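Local coordinates for protein SAWADEE HOMEODOMAIN HOMOLOG 1 (Arabidopsis thaliana, PDB 4IUP) that binds H3K9-methylated histone tails through its SAWADEE domain and associates with RNA polymerase IV in RNA-directed DNA methylation and transcriptional silencing, at residues A[33-38]-A[50-55]; A[77-82]-A[111-116]. The protein carries 2 engineered substitutions. All blocks are in the same frame, centred on the assembly; numbering follows the deposited sequence.

The SAWADEE domain is a tandem tudor fold, and the two contacts lie on opposite sides of the chain's centre, some 23 Å apart between their own centres. Interaction 1 joins neighbouring strands of a hairpin, 33-39 and 48-51, plus the short helical turn after it; it is partly buried, held by backbone hydrogen bonds, with valines on one face and Glu34 and Asn51, joined by a water, on the other. Interaction 2 is buried and made by side chains alone: strand 110-115, separated from strand 76-83 in the sheet by 86-98, packs on 76-83 at nearly a right angle. The strands of both contacts belong to one long antiparallel sheet.

Interaction 1: A[33-38]-A[50-55]; sequences LEVRVR and VNVKTS. With CVM (cymal-4), chain E.
Val35 and Val50 form an antiparallel hydrogen-bonded pair in which each backbone N donates to the other's O, both bonds 2.9 Å long. Glu34 and Asn51 follow as a non-hydrogen-bonded pair, and the ladder then gains a last rung, Val52 N to Leu33 O at 3.0 Å, almost straight at 178°. Two backbone acceptors are used more than once. Leu33 O also takes a proton from a water, 2.8 Å from it, which in turn accepts from Lys53 N; Val50 O is touched by CA of Glu34 in a C-H...O contact.

Asn51 ends the strand as an N-cap. With CG anti to its own backbone N (chi1 -177°), the amide swings OD1 over the following turn, where Thr54 N donates to it at 2.9 Å. Its ND2 looks the other way, to a second water that donates to Glu34 OE2 at 2.6 Å. The other carboxylate oxygen, OE1, is taken by a salt bridge to Arg26, so both carboxylate oxygens have a partner.

The face carrying Val35 and Val50 is apolar, and Val52 of the turn joins it. Val52 CG2 lies against Val35 CG1 at 3.6 Å and Leu33 CD2 at 3.7 Å, the Val35 and Val52 side chains crossing at about a right angle, while Val50 CG2 touches Val35 CG2 and the methyls of Val37. The CG1 methyl of Val52 turns instead to the alkyl chain of the bound cymal-4, whose pocket also includes Phe22 and Val56.

Strands 33-39 and 48-51 form a beta hairpin at the outer end of the sheet, leading straight into the capped helical turn 52-55. Strand 16-27 bonds to the other edge of 33-39, and Val56 of strand 56-62 packs on Val35 and Val50.

Interaction 2: A[77-82]-A[111-116]; sequences MLCFQE and FLVRYE. Engineered in segment 77-82: Met77 (natural residue Leu).
Strands 77-82 and 111-115 come closest near Cys79 and Val113, their axes 9.3 Å apart and running nearly perpendicular, 93° between directions, so side chains rather than backbones make the contact. Gln81 and Cys79 both pack on Tyr115; Gln81 lies over the ring. Gln81 CG is anti to the backbone N (chi1 -174°) and the chain stays extended, which carries its carboxamide out over the ring: OE1 sits over the centre of one face, 3.1 Å above its plane and 3.3 Å from Tyr115 CG. The amide stands almost upright on the ring, the two planes 82° apart, so the oxygen rather than the flat of the amide meets the aromatic face. Nearer the backbone, Gln81 CG makes an off-centre CH-pi contact, 4.1 Å from the ring centroid, and Gln81 CB lies 3.5 Å from Tyr115 OH. That hydroxyl is hydrogen-bonded to Glu122, which helps fix the ring's phenolic end.

Cys79 packs beside the ring. Its CB approaches Tyr115 CE1 obliquely at 3.7 Å, and its SG lies against both methyls of Val113, 4.1 Å from CG2. That same CG2 covers the ring face opposite Gln81, toward the rim. Leu124 and Ile129 close in around this core.

Near-orthogonal strands packed face to face are characteristic of small, strongly bent beta barrels, consistent with one tudor-like module of a tandem tudor. The zinc held by Cys68, His102, Cys107 and Cys109 is about 13 Å from the Val113 side chain, so the contact lies beside that site and not in it.

Interaction 1: A[33-38]-A[50-55]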
loop_
_atom_site.group_PDB
_atom_site.type_symbol
_atom_site.label_atom_id
_atom_site.label_comp_id
_atom_site.label_asym_id
_atom_site.label_seq_id
_atom_site.Cartn_x
_atom_site.Cartn_y
_atom_site.Cartn_z
ATOM N N LEU A 33 21.324 -3.257 4.195
ATOM C CA LEU A 33 21.426 -2.275 3.161
ATOM C C LEU A 33 20.231 -1.316 3.164
ATOM O O LEU A 33 19.117 -1.736 3.146
ATOM C CB LEU A 33 21.553 -2.975 1.812
ATOM C CG LEU A 33 21.622 -2.146 0.547
ATOM C CD1 LEU A 33 23.021 -1.587 0.335
ATOM C CD2 LEU A 33 21.183 -2.932 -0.686
ATOM N N GLU A 34 20.516 -0.026 3.187
ATOM C CA GLU A 34 19.480 1.001 3.128
ATOM C C GLU A 34 19.739 1.936 1.950
ATOM O O GLU A 34 20.889 2.143 1.560
ATOM C CB GLU A 34 19.426 1.805 4.431
ATOM C CG GLU A 34 18.980 1.001 5.666
ATOM C CD GLU A 34 18.812 1.865 6.920
ATOM O OE1 GLU A 34 19.393 2.968 6.980
ATOM O OE2 GLU A 34 18.093 1.434 7.852
ATOM N N VAL A 35 18.669 2.482 1.381
ATOM C CA VAL A 35 18.784 3.508 0.346
ATOM C C VAL A 35 18.164 4.811 0.844
ATOM O O VAL A 35 17.221 4.790 1.635
ATOM C CB VAL A 35 18.130 3.096 -1.005
ATOM C CG1 VAL A 35 19.006 2.104 -1.744
ATOM C CG2 VAL A 35 16.708 2.526 -0.805
ATOM N N ARG A 36 18.708 5.933 0.392
ATOM C CA ARG A 36 18.132 7.235 0.710
ATOM C C ARG A 36 17.172 7.631 -0.398
ATOM O O ARG A 36 17.564 7.731 -1.566
ATOM C CB ARG A 36 19.226 8.285 0.900
ATOM C CG ARG A 36 18.708 9.652 1.349
ATOM C CD ARG A 36 19.682 10.300 2.308
ATOM N NE ARG A 36 19.275 11.638 2.739
ATOM C CZ ARG A 36 18.582 11.907 3.845
ATOM N NH1 ARG A 36 18.174 10.932 4.653
ATOM N NH2 ARG A 36 18.290 13.167 4.145
ATOM N N VAL A 37 15.905 7.840 -0.039
ATOM C CA VAL A 37 14.885 8.123 -1.047
ATOM C C VAL A 37 14.366 9.546 -0.960
ATOM O O VAL A 37 14.298 10.133 0.120
ATOM C CB VAL A 37 13.691 7.126 -0.996
ATOM C CG1 VAL A 37 14.146 5.719 -1.386
ATOM C CG2 VAL A 37 13.029 7.121 0.373
ATOM N N ARG A 38 14.011 10.093 -2.115
ATOM C CA ARG A 38 13.306 11.360 -2.183
ATOM C C ARG A 38 11.868 11.040 -2.546
ATOM O O ARG A 38 11.617 10.309 -3.504
ATOM C CB ARG A 38 13.943 12.279 -3.228
ATOM C CG ARG A 38 13.225 13.619 -3.392
ATOM C CD ARG A 38 14.177 14.689 -3.892
ATOM N NE ARG A 38 15.138 15.066 -2.861
ATOM C CZ ARG A 38 16.336 15.589 -3.102
ATOM N NH1 ARG A 38 16.742 15.799 -4.351
ATOM N NH2 ARG A 38 17.134 15.897 -2.090
ATOM N N VAL A 50 15.692 4.185 4.036
ATOM C CA VAL A 50 14.791 3.041 4.147
ATOM C C VAL A 50 15.513 1.740 3.816
ATOM O O VAL A 50 16.340 1.695 2.901
ATOM C CB VAL A 50 13.538 3.167 3.218
ATOM C CG1 VAL A 50 12.642 4.326 3.655
ATOM C CG2 VAL A 50 13.942 3.320 1.752
ATOM N N ASN A 51 15.184 0.687 4.556
ATOM C CA ASN A 51 15.732 -0.642 4.319
ATOM C C ASN A 51 15.293 -1.169 2.948
ATOM O O ASN A 51 14.099 -1.168 2.637
ATOM C CB ASN A 51 15.281 -1.583 5.440
ATOM C CG ASN A 51 15.864 -2.974 5.316
ATOM O OD1 ASN A 51 15.447 -3.761 4.467
ATOM N ND2 ASN A 51 16.812 -3.301 6.191
ATOM N N VAL A 52 16.255 -1.605 2.133
ATOM C CA VAL A 52 15.963 -2.063 0.766
ATOM C C VAL A 52 15.083 -3.318 0.770
ATOM O O VAL A 52 14.077 -3.375 0.061
ATOM C CB VAL A 52 17.258 -2.313 -0.064
ATOM C CG1 VAL A 52 16.936 -2.899 -1.441
ATOM C CG2 VAL A 52 18.032 -1.026 -0.226
ATOM N N LYS A 53 15.452 -4.302 1.585
ATOM C CA LYS A 53 14.741 -5.586 1.629
ATOM C C LYS A 53 13.283 -5.486 2.090
ATOM O O LYS A 53 12.401 -6.076 1.474
ATOM C CB LYS A 53 15.504 -6.600 2.493
ATOM C CG LYS A 53 14.858 -7.982 2.525
ATOM C CD LYS A 53 15.636 -8.979 3.393
ATOM C CE LYS A 53 15.584 -8.637 4.881
ATOM N NZ LYS A 53 14.284 -9.005 5.516
ATOM N N THR A 54 13.033 -4.735 3.158
ATOM C CA THR A 54 11.709 -4.714 3.783
ATOM C C THR A 54 10.836 -3.534 3.355
ATOM O O THR A 54 9.605 -3.600 3.446
ATOM C CB THR A 54 11.806 -4.664 5.327
ATOM O OG1 THR A 54 12.434 -3.440 5.723
ATOM C CG2 THR A 54 12.603 -5.842 5.873
ATOM N N SER A 55 11.466 -2.456 2.904
ATOM C CA SER A 55 10.776 -1.169 2.854
ATOM C C SER A 55 10.843 -0.426 1.515
ATOM O O SER A 55 10.556 0.769 1.458
ATOM C CB SER A 55 11.264 -0.282 4.006
ATOM O OG SER A 55 11.043 -0.925 5.257
HETATM C C1 CVM E . 14.486 -3.271 -5.268
HETATM C C2 CVM E . 14.760 -1.847 -4.796
HETATM C C3 CVM E . 15.130 -0.951 -5.973
HETATM C C4 CVM E . 16.399 -0.151 -5.660
HETATM C C6 CVM E . 16.748 0.908 -6.723
HETATM C C7 CVM E . 18.123 0.591 -7.339
HETATM C C8 CVM E . 18.398 1.380 -8.637
HETATM C C9 CVM E . 17.456 2.582 -8.821
HETATM C C10 CVM E . 15.971 2.177 -8.781
HETATM C C11 CVM E . 15.686 1.002 -7.832
HETATM O O12 CVM E . 13.066 -3.443 -5.383
HETATM C C13 CVM E . 12.520 -4.432 -4.468
HETATM O O14 CVM E . 13.502 -5.164 -3.668
HETATM C C15 CVM E . 12.875 -6.037 -2.678
HETATM C C16 CVM E . 11.877 -7.034 -3.304
HETATM C C17 CVM E . 10.964 -6.434 -4.393
HETATM C C18 CVM E . 11.692 -5.425 -5.296
HETATM C C19 CVM E . 13.944 -6.826 -1.899
HETATM O O20 CVM E . 15.111 -7.016 -2.707
HETATM O O21 CVM E . 10.428 -7.490 -5.203
HETATM O O22 CVM E . 10.739 -4.706 -6.087
HETATM O O23 CVM E . 11.030 -7.541 -2.265
HETATM O O HOH W 1 18.156 -4.323 2.766
HETATM O O HOH W 2 17.365 -1.075 8.224
#

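Interaction 2: A[77-82]-A[111-116]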
loop_
_atom_site.group_PDB
_atom_site.type_symbol
_atom_site.label_atom_id
_atom_site.label_comp_id
_atom_site.label_asym_id
_atom_site.label_seq_id
_atom_site.Cartn_x
_atom_site.Cartn_y
_atom_site.Cartn_z
HETATM N N MSE A 77 -3.273 -5.697 0.300
HETATM C CA MSE A 77 -3.638 -4.443 -0.363
HETATM C C MSE A 77 -2.952 -3.284 0.340
HETATM O O MSE A 77 -2.727 -3.336 1.554
HETATM C CB MSE A 77 -5.157 -4.194 -0.305
HETATM C CG MSE A 77 -6.028 -5.347 -0.763
HETATM SE SE MSE A 77 -5.778 -5.816 -2.636
HETATM C CE MSE A 77 -6.743 -4.327 -3.475
ATOM N N LEU A 78 -2.636 -2.239 -0.419
ATOM C CA LEU A 78 -2.287 -0.954 0.172
ATOM C C LEU A 78 -3.584 -0.173 0.387
ATOM O O LEU A 78 -4.316 0.097 -0.574
ATOM C CB LEU A 78 -1.317 -0.166 -0.721
ATOM C CG LEU A 78 -0.821 1.157 -0.112
ATOM C CD1 LEU A 78 0.084 0.908 1.101
ATOM C CD2 LEU A 78 -0.102 2.021 -1.155
ATOM N N CYS A 79 -3.853 0.193 1.641
ATOM C CA CYS A 79 -5.149 0.738 2.041
ATOM C C CYS A 79 -5.045 2.157 2.563
ATOM O O CYS A 79 -4.145 2.480 3.348
ATOM C CB CYS A 79 -5.770 -0.128 3.138
ATOM S SG CYS A 79 -5.892 -1.861 2.739
ATOM N N PHE A 80 -5.978 2.999 2.131
ATOM C CA PHE A 80 -6.054 4.370 2.621
ATOM C C PHE A 80 -6.736 4.399 3.985
ATOM O O PHE A 80 -7.955 4.217 4.089
ATOM C CB PHE A 80 -6.782 5.268 1.617
ATOM C CG PHE A 80 -6.788 6.725 1.994
ATOM C CD1 PHE A 80 -5.596 7.432 2.113
ATOM C CD2 PHE A 80 -7.987 7.393 2.222
ATOM C CE1 PHE A 80 -5.594 8.778 2.450
ATOM C CE2 PHE A 80 -7.995 8.752 2.568
ATOM C CZ PHE A 80 -6.803 9.440 2.674
ATOM N N GLN A 81 -5.931 4.626 5.022
ATOM C CA GLN A 81 -6.378 4.570 6.410
ATOM C C GLN A 81 -6.479 5.983 6.965
ATOM O O GLN A 81 -5.464 6.616 7.274
ATOM C CB GLN A 81 -5.400 3.731 7.240
ATOM C CG GLN A 81 -5.825 3.459 8.695
ATOM C CD GLN A 81 -4.691 2.891 9.526
ATOM O OE1 GLN A 81 -4.577 1.671 9.706
ATOM N NE2 GLN A 81 -3.834 3.763 10.019
ATOM N N GLU A 82 -7.710 6.470 7.083
ATOM C CA GLU A 82 -7.967 7.822 7.565
ATOM C C GLU A 82 -8.552 7.775 8.973
ATOM O O GLU A 82 -9.596 7.163 9.197
ATOM C CB GLU A 82 -8.906 8.558 6.602
ATOM C CG GLU A 82 -9.120 10.031 6.943
ATOM C CD GLU A 82 -9.747 10.818 5.807
ATOM O OE1 GLU A 82 -10.627 10.274 5.098
ATOM O OE2 GLU A 82 -9.360 11.989 5.631
ATOM N N PHE A 111 -15.059 -4.199 1.132
ATOM C CA PHE A 111 -13.912 -5.030 1.463
ATOM C C PHE A 111 -13.554 -4.788 2.920
ATOM O O PHE A 111 -13.155 -3.681 3.287
ATOM C CB PHE A 111 -12.720 -4.690 0.556
ATOM C CG PHE A 111 -13.028 -4.797 -0.923
ATOM C CD1 PHE A 111 -12.771 -5.979 -1.619
ATOM C CD2 PHE A 111 -13.574 -3.714 -1.614
ATOM C CE1 PHE A 111 -13.061 -6.087 -2.983
ATOM C CE2 PHE A 111 -13.875 -3.809 -2.977
ATOM C CZ PHE A 111 -13.610 -4.999 -3.666
ATOM N N LEU A 112 -13.730 -5.808 3.753
ATOM C CA LEU A 112 -13.281 -5.717 5.140
ATOM C C LEU A 112 -11.789 -6.034 5.158
ATOM O O LEU A 112 -11.370 -7.121 4.744
ATOM C CB LEU A 112 -14.064 -6.674 6.047
ATOM C CG LEU A 112 -13.645 -6.722 7.525
ATOM C CD1 LEU A 112 -14.135 -5.495 8.269
ATOM C CD2 LEU A 112 -14.154 -7.998 8.190
ATOM N N VAL A 113 -10.985 -5.072 5.602
ATOM C CA VAL A 113 -9.543 -5.277 5.666
ATOM C C VAL A 113 -9.080 -5.321 7.110
ATOM O O VAL A 113 -9.686 -4.697 7.982
ATOM C CB VAL A 113 -8.728 -4.223 4.833
ATOM C CG1 VAL A 113 -9.292 -4.095 3.417
ATOM C CG2 VAL A 113 -8.678 -2.855 5.518
ATOM N N ARG A 114 -8.029 -6.096 7.357
ATOM C CA ARG A 114 -7.367 -6.101 8.648
ATOM C C ARG A 114 -5.969 -5.541 8.460
ATOM O O ARG A 114 -5.167 -6.091 7.696
ATOM C CB ARG A 114 -7.293 -7.515 9.214
ATOM C CG ARG A 114 -6.659 -7.589 10.596
ATOM C CD ARG A 114 -6.715 -9.011 11.138
ATOM N NE ARG A 114 -8.083 -9.435 11.437
ATOM C CZ ARG A 114 -8.395 -10.548 12.098
ATOM N NH1 ARG A 114 -7.441 -11.356 12.543
ATOM N NH2 ARG A 114 -9.666 -10.854 12.317
ATOM N N TYR A 115 -5.689 -4.439 9.150
ATOM C CA TYR A 115 -4.393 -3.776 9.049
ATOM C C TYR A 115 -3.286 -4.601 9.675
ATOM O O TYR A 115 -3.433 -5.128 10.778
ATOM C CB TYR A 115 -4.448 -2.379 9.666
ATOM C CG TYR A 115 -5.309 -1.444 8.860
ATOM C CD1 TYR A 115 -4.907 -1.023 7.590
ATOM C CD2 TYR A 115 -6.529 -0.983 9.356
ATOM C CE1 TYR A 115 -5.697 -0.169 6.835
ATOM C CE2 TYR A 115 -7.328 -0.124 8.605
ATOM C CZ TYR A 115 -6.905 0.273 7.346
ATOM O OH TYR A 115 -7.687 1.126 6.607
ATOM N N GLU A 116 -2.202 -4.712 8.956
ATOM C CA GLU A 116 -1.118 -5.543 9.364
ATOM C C GLU A 116 -0.484 -5.088 10.702
ATOM O O GLU A 116 -0.251 -5.900 11.567
ATOM C CB GLU A 116 -0.130 -5.601 8.225
ATOM C CG GLU A 116 0.715 -6.818 8.213
ATOM C CD GLU A 116 1.723 -6.811 7.124
ATOM O OE1 GLU A 116 2.497 -5.844 7.036
ATOM O OE2 GLU A 116 1.737 -7.769 6.351
#